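Local coordinates for protein 2-oxoglutarate-dependent dioxygenase tropC (Talaromyces stipitatus, PDB 6XJJ) that is a non-heme iron, 2-oxoglutarate-dependent dioxygenase acting in the biosynthesis of fungal tropolones, at residues 282-287 / 300-305; 71-76 / 270-275; 190-195 / 249-254. All blocks are in the same frame, centred on the assembly; numbering follows the deposited sequence.

Contact 1: residues 282-287 / 300-305; sequences VINMGD and ARHRVY. With FE (Fe (III) ion), chain B.
Asn284 on strand 281-285 and His302 on strand 302-304 face each other inside the double-stranded beta-helix (jelly-roll) of the 2-oxoglutarate-dependent dioxygenases, next to the iron of the His-Asp-His facial triad. The close part of the contact is small and fully buried. ND2 of Asn284 stands 3.7 Å from CE1 of His302 and approaches the imidazole obliquely; the two side chains cross at about a right angle, with amide and ring planes 80° apart. CB of His302 already points toward strand 281-285, and with CG between the backbone N and the carbonyl carbon (chi1 57°) the ring lies beside the Asn284 amide. The amide nitrogen hydrogen-bonds to OD2 of Asp245, whose OD1 binds the iron, so Asn284 is a second-shell residue that probably helps to place a first-shell carboxylate.

Both nitrogens of His302 are engaged. NE2 binds the iron at 2.5 Å, with the metal at the ring edge and in its plane, and His243 completes the triad together with Asp245.

Around this centre the two segments separate. The nearest CA atoms, those of Met285 and Ala300, are 7.5 Å apart, and the closest backbone approach, Met285 O to Ala300 N, is 4.4 Å, so the strands do not pair here. On the partly exposed side, Arg301 and Arg303 lead away from strand 281-285 to salt bridges with Asp242 and Glu262, respectively. The second nitrogen of the imidazole is held within its own segment: His302 ND1 donates to the carbonyl O of Ala300 at 3.0 Å; the bond is nearly straight (169° at the hydrogen), and its in-plane acceptor restrains rotation of the ring.

Contact 2: residues 71-76 / 270-275; sequences NKYGFF and TWIPVP
The CA atoms of Tyr73 and Ile272 lie 9.5 Å apart, where the chain leaves helix 56-72, turns at Gly74 with positive phi (67°) and enters strand 75-79. The contact joins the two sheets of the jelly-roll fold: strand 75-79, from the N-terminal region, lies beside strand 281-285 in the larger sheet, and strand 270-273 is an outermost strand of the smaller one. With the backbones so far apart, side chains alone bridge the gap, in two separate apolar pairs.

In the first, the methyl CD1 of Ile272 approaches the Tyr73 ring obliquely, 3.9 Å from Tyr73 CD1 and 4.0 Å from Tyr73 CE1, and the side chains cross at about a right angle. The isoleucine is extended beyond CB (chi2 169°), which carries CD1 out to the ring. One face of the same ring is partly covered by CG of Lys72, 3.8 Å above the plane and offset toward the rim. The phenol has its polar partner outside the pair, with OH hydrogen-bonded to OE1 of Glu39, while the ring of Tyr265 meets it with the planes about 30° apart.

Two residues farther along each segment, Phe75 and Val274 form the second pair, again crossing at about a right angle. Phe75 lies close to the metal centre, its side chain about 6 Å from the iron at the nearest atoms, and its ring meets that of His302 edge-to-face. Val263 and Val282 add further aliphatic contacts around it. Val274 touches the same ring that packs on this iron ligand, through a single methyl: CG2 of Val274 lies 4.0 Å from CD2 of Phe75, at an oblique approach.

Contact 3: residues 190-195 / 249-254; sequences STIVRI and VSILLQ
Ile192 on helix 171-204 packs against Val249 and Ile251 of strand 249-253, where the long helix covers the face of the jelly-roll's larger sheet that is turned away from the iron. The helix and strand segments come within 9.9 Å of each other at their axes, at 133° between their directions. At CB the Ile192 side chain divides. CG2, set opposite the backbone N, meets CG1 of Val249 at 4.0 Å. The other branch runs through CG1 and, extended at chi2 167°, delivers CD1 to the end of Ile251, 3.7 Å from Ile251 CD1 and 4.0 Å from Ile251 CG1, so that these two side chains meet tip to tip. Val193 adds a looser touch, its CG2 lying 4.5 Å from CG2 of Val249. Val189 and Met185, farther back on the helix, cover Ile251 as well. Ser250, between the two strand residues, points the other way and hydrogen-bonds through OG to Asp245 at the iron. Between residues 190-195 and 249-254 only methyl and methylene groups meet, so the attraction rests on dispersion and exclusion of water, and shape rather than directional bonding sets the fit.

How the contacts relate
Contact 3 spans residues 190-195 and 249-254, and both of these segments fall between the two halves of contact 2; contact 1 follows later in the chain. The larger sheet ties all three together: strand 281-285 of contact 1 lies between strand 75-79 of contact 2 and strand 249-253 of contact 3, with antiparallel backbone bonds to each. The centres of contacts 1 and 2 lie about 8 Å apart. Those of contacts 1 and 3 are about 13 Å apart, and those of contacts 2 and 3 about 15 Å. Contacts 1 and 2 bridge to the smaller sheet on the iron side, whereas contact 3 fastens helix 171-204 to the other face. The iron site is thereby built into a layered, helix-backed sandwich.

Contact 1: residues 282-287 / 300-305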
loop_
_atom_site.group_PDB
_atom_site.type_symbol
_atom_site.label_atom_id
_atom_site.label_comp_id
_atom_site.label_asym_id
_atom_site.label_seq_id
_atom_site.Cartn_x
_atom_site.Cartn_y
_atom_site.Cartn_z
ATOM N N VAL A 282 3.475 5.720 -4.475
ATOM C CA VAL A 282 4.476 5.651 -3.412
ATOM C C VAL A 282 4.702 4.194 -3.061
ATOM O O VAL A 282 3.752 3.457 -2.772
ATOM C CB VAL A 282 4.045 6.441 -2.167
ATOM C CG1 VAL A 282 5.068 6.265 -1.049
ATOM C CG2 VAL A 282 3.887 7.895 -2.472
ATOM N N ILE A 283 5.962 3.786 -3.082
ATOM C CA ILE A 283 6.359 2.409 -2.846
ATOM C C ILE A 283 7.224 2.395 -1.601
ATOM O O ILE A 283 8.156 3.198 -1.486
ATOM C CB ILE A 283 7.142 1.839 -4.039
ATOM C CG1 ILE A 283 6.386 2.037 -5.358
ATOM C CG2 ILE A 283 7.482 0.375 -3.800
ATOM C CD1 ILE A 283 5.048 1.385 -5.421
ATOM N N ASN A 284 6.917 1.500 -0.669
ATOM C CA ASN A 284 7.801 1.285 0.465
ATOM C C ASN A 284 7.880 -0.191 0.815
ATOM O O ASN A 284 6.987 -0.985 0.501
ATOM C CB ASN A 284 7.345 2.035 1.706
ATOM C CG ASN A 284 5.976 1.632 2.140
ATOM O OD1 ASN A 284 5.102 1.433 1.309
ATOM N ND2 ASN A 284 5.828 1.331 3.418
ATOM N N MET A 285 8.950 -0.530 1.517
ATOM C CA MET A 285 9.208 -1.882 1.976
ATOM C C MET A 285 8.625 -2.087 3.375
ATOM O O MET A 285 8.523 -1.149 4.172
ATOM C CB MET A 285 10.713 -2.133 2.005
ATOM C CG MET A 285 11.433 -1.822 0.686
ATOM S SD MET A 285 11.034 -2.923 -0.697
ATOM C CE MET A 285 9.728 -2.019 -1.542
ATOM N N GLY A 286 8.246 -3.333 3.666
ATOM C CA GLY A 286 7.717 -3.713 4.955
ATOM C C GLY A 286 8.705 -4.542 5.766
ATOM O O GLY A 286 9.828 -4.825 5.355
ATOM N N ASP A 287 8.241 -4.943 6.953
ATOM C CA ASP A 287 9.105 -5.651 7.894
ATOM C C ASP A 287 9.485 -7.038 7.380
ATOM O O ASP A 287 10.624 -7.486 7.563
ATOM C CB ASP A 287 8.407 -5.757 9.250
ATOM C CG ASP A 287 8.202 -4.408 9.904
ATOM O OD1 ASP A 287 8.893 -3.446 9.509
ATOM O OD2 ASP A 287 7.332 -4.303 10.795
ATOM N N ALA A 300 10.828 1.487 6.875
ATOM C CA ALA A 300 11.009 2.775 7.523
ATOM C C ALA A 300 9.713 3.223 8.185
ATOM O O ALA A 300 8.622 3.028 7.642
ATOM C CB ALA A 300 11.472 3.837 6.518
ATOM N N ARG A 301 9.840 3.817 9.364
ATOM C CA ARG A 301 8.700 4.424 10.034
ATOM C C ARG A 301 8.109 5.553 9.195
ATOM O O ARG A 301 8.822 6.264 8.480
ATOM C CB ARG A 301 9.145 4.922 11.413
ATOM C CG ARG A 301 9.255 3.784 12.434
ATOM C CD ARG A 301 10.073 4.097 13.682
ATOM N NE ARG A 301 9.709 5.340 14.363
ATOM C CZ ARG A 301 10.556 6.338 14.628
ATOM N NH1 ARG A 301 11.840 6.243 14.319
ATOM N NH2 ARG A 301 10.125 7.426 15.242
ATOM N N HIS A 302 6.786 5.685 9.256
ATOM C CA HIS A 302 6.083 6.723 8.520
ATOM C C HIS A 302 4.735 6.960 9.181
ATOM O O HIS A 302 4.264 6.149 9.985
ATOM C CB HIS A 302 5.908 6.360 7.036
ATOM C CG HIS A 302 5.183 5.069 6.795
ATOM N ND1 HIS A 302 5.799 3.839 6.898
ATOM C CD2 HIS A 302 3.896 4.815 6.450
ATOM C CE1 HIS A 302 4.924 2.885 6.627
ATOM N NE2 HIS A 302 3.761 3.450 6.354
ATOM N N ARG A 303 4.122 8.089 8.828
ATOM C CA ARG A 303 2.868 8.525 9.433
ATOM C C ARG A 303 2.243 9.571 8.518
ATOM O O ARG A 303 2.844 9.996 7.525
ATOM C CB ARG A 303 3.109 9.085 10.835
ATOM C CG ARG A 303 4.006 10.306 10.833
ATOM C CD ARG A 303 4.281 10.795 12.222
ATOM N NE ARG A 303 5.087 12.012 12.218
ATOM C CZ ARG A 303 5.552 12.599 13.314
ATOM N NH1 ARG A 303 5.294 12.074 14.504
ATOM N NH2 ARG A 303 6.282 13.701 13.221
ATOM N N VAL A 304 1.032 9.997 8.869
ATOM C CA VAL A 304 0.299 11.003 8.111
ATOM C C VAL A 304 -0.267 11.987 9.124
ATOM O O VAL A 304 -1.161 11.631 9.902
ATOM C CB VAL A 304 -0.825 10.391 7.259
ATOM C CG1 VAL A 304 -1.506 11.461 6.411
ATOM C CG2 VAL A 304 -0.297 9.264 6.391
ATOM N N TYR A 305 0.245 13.217 9.123
ATOM C CA TYR A 305 -0.301 14.226 10.018
ATOM C C TYR A 305 -1.579 14.829 9.440
ATOM O O TYR A 305 -1.901 14.667 8.261
ATOM C CB TYR A 305 0.721 15.329 10.305
ATOM C CG TYR A 305 1.259 16.067 9.099
ATOM C CD1 TYR A 305 0.546 17.107 8.516
ATOM C CD2 TYR A 305 2.510 15.762 8.580
ATOM C CE1 TYR A 305 1.049 17.796 7.419
ATOM C CE2 TYR A 305 3.023 16.445 7.492
ATOM C CZ TYR A 305 2.289 17.463 6.913
ATOM O OH TYR A 305 2.796 18.146 5.827
HETATM FE FE FE B . 1.487 2.412 6.218
#

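Contact 2: residues 71-76 / 270-275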
loop_
_atom_site.group_PDB
_atom_site.type_symbol
_atom_site.label_atom_id
_atom_site.label_comp_id
_atom_site.label_asym_id
_atom_site.label_seq_id
_atom_site.Cartn_x
_atom_site.Cartn_y
_atom_site.Cartn_z
ATOM N N ASN A 71 17.197 0.780 -0.162
ATOM C CA ASN A 71 18.229 0.540 0.829
ATOM C C ASN A 71 18.478 1.763 1.698
ATOM O O ASN A 71 18.882 1.626 2.857
ATOM C CB ASN A 71 19.503 0.080 0.124
ATOM C CG ASN A 71 20.645 -0.128 1.074
ATOM O OD1 ASN A 71 20.908 0.699 1.943
ATOM N ND2 ASN A 71 21.227 -1.314 1.021
ATOM N N LYS A 72 18.235 2.956 1.170
ATOM C CA LYS A 72 18.530 4.187 1.888
ATOM C C LYS A 72 17.306 4.743 2.603
ATOM O O LYS A 72 17.370 5.030 3.800
ATOM C CB LYS A 72 19.108 5.224 0.915
ATOM C CG LYS A 72 19.586 6.518 1.543
ATOM C CD LYS A 72 20.288 7.371 0.488
ATOM C CE LYS A 72 20.826 8.672 1.057
ATOM N NZ LYS A 72 21.563 9.459 0.023
ATOM N N TYR A 73 16.177 4.879 1.901
ATOM C CA TYR A 73 14.985 5.469 2.489
ATOM C C TYR A 73 13.880 4.464 2.779
ATOM O O TYR A 73 12.968 4.780 3.548
ATOM C CB TYR A 73 14.407 6.558 1.570
ATOM C CG TYR A 73 15.395 7.640 1.188
ATOM C CD1 TYR A 73 15.635 8.728 2.019
ATOM C CD2 TYR A 73 16.079 7.578 -0.019
ATOM C CE1 TYR A 73 16.540 9.716 1.660
ATOM C CE2 TYR A 73 16.977 8.555 -0.384
ATOM C CZ TYR A 73 17.205 9.623 0.457
ATOM O OH TYR A 73 18.103 10.597 0.086
ATOM N N GLY A 74 13.921 3.277 2.183
ATOM C CA GLY A 74 12.768 2.403 2.255
ATOM C C GLY A 74 11.555 2.906 1.507
ATOM O O GLY A 74 10.536 2.213 1.483
ATOM N N PHE A 75 11.619 4.104 0.919
ATOM C CA PHE A 75 10.561 4.613 0.063
ATOM C C PHE A 75 11.142 5.104 -1.252
ATOM O O PHE A 75 12.298 5.527 -1.319
ATOM C CB PHE A 75 9.767 5.818 0.603
ATOM C CG PHE A 75 8.814 5.533 1.735
ATOM C CD1 PHE A 75 9.024 4.541 2.678
ATOM C CD2 PHE A 75 7.578 6.170 1.713
ATOM C CE1 PHE A 75 8.077 4.315 3.688
ATOM C CE2 PHE A 75 6.632 5.928 2.674
ATOM C CZ PHE A 75 6.873 4.996 3.662
ATOM N N PHE A 76 10.304 5.060 -2.290
ATOM C CA PHE A 76 10.418 5.944 -3.441
ATOM C C PHE A 76 9.043 6.233 -4.030
ATOM O O PHE A 76 8.049 5.570 -3.721
ATOM C CB PHE A 76 11.257 5.445 -4.633
ATOM C CG PHE A 76 11.087 3.984 -5.008
ATOM C CD1 PHE A 76 10.456 3.052 -4.202
ATOM C CD2 PHE A 76 11.212 3.660 -6.357
ATOM C CE1 PHE A 76 10.272 1.750 -4.631
ATOM C CE2 PHE A 76 10.970 2.374 -6.806
ATOM C CZ PHE A 76 10.480 1.430 -5.939
ATOM N N THR A 270 15.221 12.983 11.169
ATOM C CA THR A 270 14.207 13.906 10.678
ATOM C C THR A 270 13.107 13.115 9.975
ATOM O O THR A 270 13.324 11.998 9.502
ATOM C CB THR A 270 14.801 14.942 9.703
ATOM O OG1 THR A 270 16.011 15.481 10.248
ATOM C CG2 THR A 270 13.833 16.104 9.522
ATOM N N TRP A 271 11.917 13.710 9.919
ATOM C CA TRP A 271 10.831 13.206 9.087
ATOM C C TRP A 271 10.891 13.884 7.723
ATOM O O TRP A 271 10.874 15.116 7.640
ATOM C CB TRP A 271 9.478 13.481 9.743
ATOM C CG TRP A 271 9.260 12.748 11.026
ATOM C CD1 TRP A 271 9.635 13.161 12.267
ATOM C CD2 TRP A 271 8.583 11.498 11.207
ATOM N NE1 TRP A 271 9.251 12.243 13.210
ATOM C CE2 TRP A 271 8.602 11.211 12.587
ATOM C CE3 TRP A 271 7.965 10.593 10.338
ATOM C CZ2 TRP A 271 8.034 10.054 13.120
ATOM C CZ3 TRP A 271 7.402 9.441 10.870
ATOM C CH2 TRP A 271 7.437 9.184 12.247
ATOM N N ILE A 272 10.959 13.088 6.658
ATOM C CA ILE A 272 11.007 13.644 5.305
ATOM C C ILE A 272 9.586 13.638 4.759
ATOM O O ILE A 272 8.875 12.638 4.934
ATOM C CB ILE A 272 11.909 12.837 4.360
ATOM C CG1 ILE A 272 13.282 12.588 4.967
ATOM C CG2 ILE A 272 12.104 13.627 3.067
ATOM C CD1 ILE A 272 14.092 11.570 4.175
ATOM N N PRO A 273 9.130 14.683 4.078
ATOM C CA PRO A 273 7.839 14.586 3.399
ATOM C C PRO A 273 7.952 13.730 2.153
ATOM O O PRO A 273 9.005 13.630 1.518
ATOM C CB PRO A 273 7.511 16.042 3.049
ATOM C CG PRO A 273 8.825 16.680 2.886
ATOM C CD PRO A 273 9.746 16.008 3.878
ATOM N N VAL A 274 6.841 13.075 1.820
ATOM C CA VAL A 274 6.713 12.355 0.563
ATOM C C VAL A 274 5.888 13.233 -0.379
ATOM O O VAL A 274 4.671 13.366 -0.171
ATOM C CB VAL A 274 6.059 10.982 0.753
ATOM C CG1 VAL A 274 5.910 10.285 -0.590
ATOM C CG2 VAL A 274 6.887 10.134 1.693
ATOM N N PRO A 275 6.492 13.838 -1.400
ATOM C CA PRO A 275 5.721 14.742 -2.259
ATOM C C PRO A 275 4.720 13.986 -3.119
ATOM O O PRO A 275 4.982 12.871 -3.579
ATOM C CB PRO A 275 6.797 15.415 -3.114
ATOM C CG PRO A 275 7.887 14.400 -3.193
ATOM C CD PRO A 275 7.871 13.655 -1.889
#

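Contact 3: residues 190-195 / 249-254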
loop_
_atom_site.group_PDB
_atom_site.type_symbol
_atom_site.label_atom_id
_atom_site.label_comp_id
_atom_site.label_asym_id
_atom_site.label_seq_id
_atom_site.Cartn_x
_atom_site.Cartn_y
_atom_site.Cartn_z
ATOM N N SER A 190 3.876 -7.205 -8.835
ATOM C CA SER A 190 4.665 -8.311 -9.367
ATOM C C SER A 190 5.881 -7.794 -10.123
ATOM O O SER A 190 6.969 -8.378 -10.042
ATOM C CB SER A 190 3.802 -9.177 -10.277
ATOM O OG SER A 190 2.721 -9.746 -9.562
ATOM N N THR A 191 5.709 -6.698 -10.865
ATOM C CA THR A 191 6.843 -6.036 -11.499
ATOM C C THR A 191 7.843 -5.552 -10.451
ATOM O O THR A 191 9.051 -5.795 -10.561
ATOM C CB THR A 191 6.346 -4.860 -12.348
ATOM O OG1 THR A 191 5.421 -5.334 -13.332
ATOM C CG2 THR A 191 7.507 -4.152 -13.036
ATOM N N ILE A 192 7.345 -4.863 -9.421
ATOM C CA ILE A 192 8.210 -4.348 -8.363
ATOM C C ILE A 192 9.001 -5.477 -7.720
ATOM O O ILE A 192 10.204 -5.345 -7.468
ATOM C CB ILE A 192 7.367 -3.576 -7.329
ATOM C CG1 ILE A 192 6.785 -2.315 -7.975
ATOM C CG2 ILE A 192 8.207 -3.185 -6.113
ATOM C CD1 ILE A 192 5.695 -1.636 -7.176
ATOM N N VAL A 193 8.345 -6.604 -7.444
ATOM C CA VAL A 193 9.029 -7.725 -6.806
ATOM C C VAL A 193 10.194 -8.212 -7.655
ATOM O O VAL A 193 11.282 -8.485 -7.134
ATOM C CB VAL A 193 8.031 -8.854 -6.508
ATOM C CG1 VAL A 193 8.765 -10.127 -6.135
ATOM C CG2 VAL A 193 7.111 -8.432 -5.366
ATOM N N ARG A 194 9.990 -8.344 -8.968
ATOM C CA ARG A 194 11.050 -8.887 -9.810
ATOM C C ARG A 194 12.218 -7.922 -9.926
ATOM O O ARG A 194 13.364 -8.357 -10.090
ATOM C CB ARG A 194 10.506 -9.218 -11.197
ATOM C CG ARG A 194 9.371 -10.215 -11.182
ATOM C CD ARG A 194 8.934 -10.618 -12.576
ATOM N NE ARG A 194 7.660 -11.327 -12.524
ATOM C CZ ARG A 194 6.470 -10.764 -12.731
ATOM N NH1 ARG A 194 6.372 -9.487 -13.085
ATOM N NH2 ARG A 194 5.371 -11.498 -12.630
ATOM N N ILE A 195 11.948 -6.616 -9.873
ATOM C CA ILE A 195 13.024 -5.630 -9.851
ATOM C C ILE A 195 13.817 -5.747 -8.552
ATOM O O ILE A 195 15.054 -5.722 -8.556
ATOM C CB ILE A 195 12.453 -4.213 -10.049
ATOM C CG1 ILE A 195 11.839 -4.077 -11.445
ATOM C CG2 ILE A 195 13.541 -3.167 -9.856
ATOM C CD1 ILE A 195 11.035 -2.795 -11.652
ATOM N N VAL A 249 5.682 -5.375 0.275
ATOM C CA VAL A 249 5.660 -4.181 -0.562
ATOM C C VAL A 249 4.315 -3.495 -0.368
ATOM O O VAL A 249 3.284 -4.164 -0.242
ATOM C CB VAL A 249 5.897 -4.524 -2.050
ATOM C CG1 VAL A 249 5.834 -3.261 -2.921
ATOM C CG2 VAL A 249 7.235 -5.248 -2.222
ATOM N N SER A 250 4.329 -2.163 -0.304
ATOM C CA SER A 250 3.105 -1.376 -0.251
ATOM C C SER A 250 3.139 -0.357 -1.379
ATOM O O SER A 250 4.197 0.203 -1.686
ATOM C CB SER A 250 2.932 -0.665 1.096
ATOM O OG SER A 250 2.888 -1.592 2.172
ATOM N N ILE A 251 1.981 -0.121 -1.991
ATOM C CA ILE A 251 1.858 0.792 -3.124
ATOM C C ILE A 251 0.714 1.744 -2.812
ATOM O O ILE A 251 -0.436 1.310 -2.668
ATOM C CB ILE A 251 1.582 0.063 -4.449
ATOM C CG1 ILE A 251 2.591 -1.061 -4.675
ATOM C CG2 ILE A 251 1.670 1.072 -5.588
ATOM C CD1 ILE A 251 2.266 -1.954 -5.852
ATOM N N LEU A 252 1.017 3.035 -2.738
ATOM C CA LEU A 252 0.071 4.038 -2.278
ATOM C C LEU A 252 -0.243 4.995 -3.416
ATOM O O LEU A 252 0.652 5.389 -4.170
ATOM C CB LEU A 252 0.647 4.824 -1.090
ATOM C CG LEU A 252 -0.170 5.930 -0.418
ATOM C CD1 LEU A 252 -1.292 5.345 0.432
ATOM C CD2 LEU A 252 0.746 6.836 0.402
ATOM N N LEU A 253 -1.512 5.369 -3.532
ATOM C CA LEU A 253 -1.954 6.392 -4.471
ATOM C C LEU A 253 -2.445 7.593 -3.676
ATOM O O LEU A 253 -3.465 7.499 -2.983
ATOM C CB LEU A 253 -3.067 5.860 -5.375
ATOM C CG LEU A 253 -3.729 6.866 -6.325
ATOM C CD1 LEU A 253 -2.731 7.418 -7.332
ATOM C CD2 LEU A 253 -4.918 6.236 -7.032
ATOM N N GLN A 254 -1.736 8.712 -3.777
ATOM C CA GLN A 254 -2.159 9.910 -3.076
ATOM C C GLN A 254 -3.002 10.764 -4.013
ATOM O O GLN A 254 -3.122 10.490 -5.210
ATOM C CB GLN A 254 -0.966 10.715 -2.577
ATOM C CG GLN A 254 0.114 9.928 -1.933
ATOM C CD GLN A 254 1.102 10.840 -1.297
ATOM O OE1 GLN A 254 0.826 12.024 -1.136
ATOM N NE2 GLN A 254 2.331 10.378 -1.176
#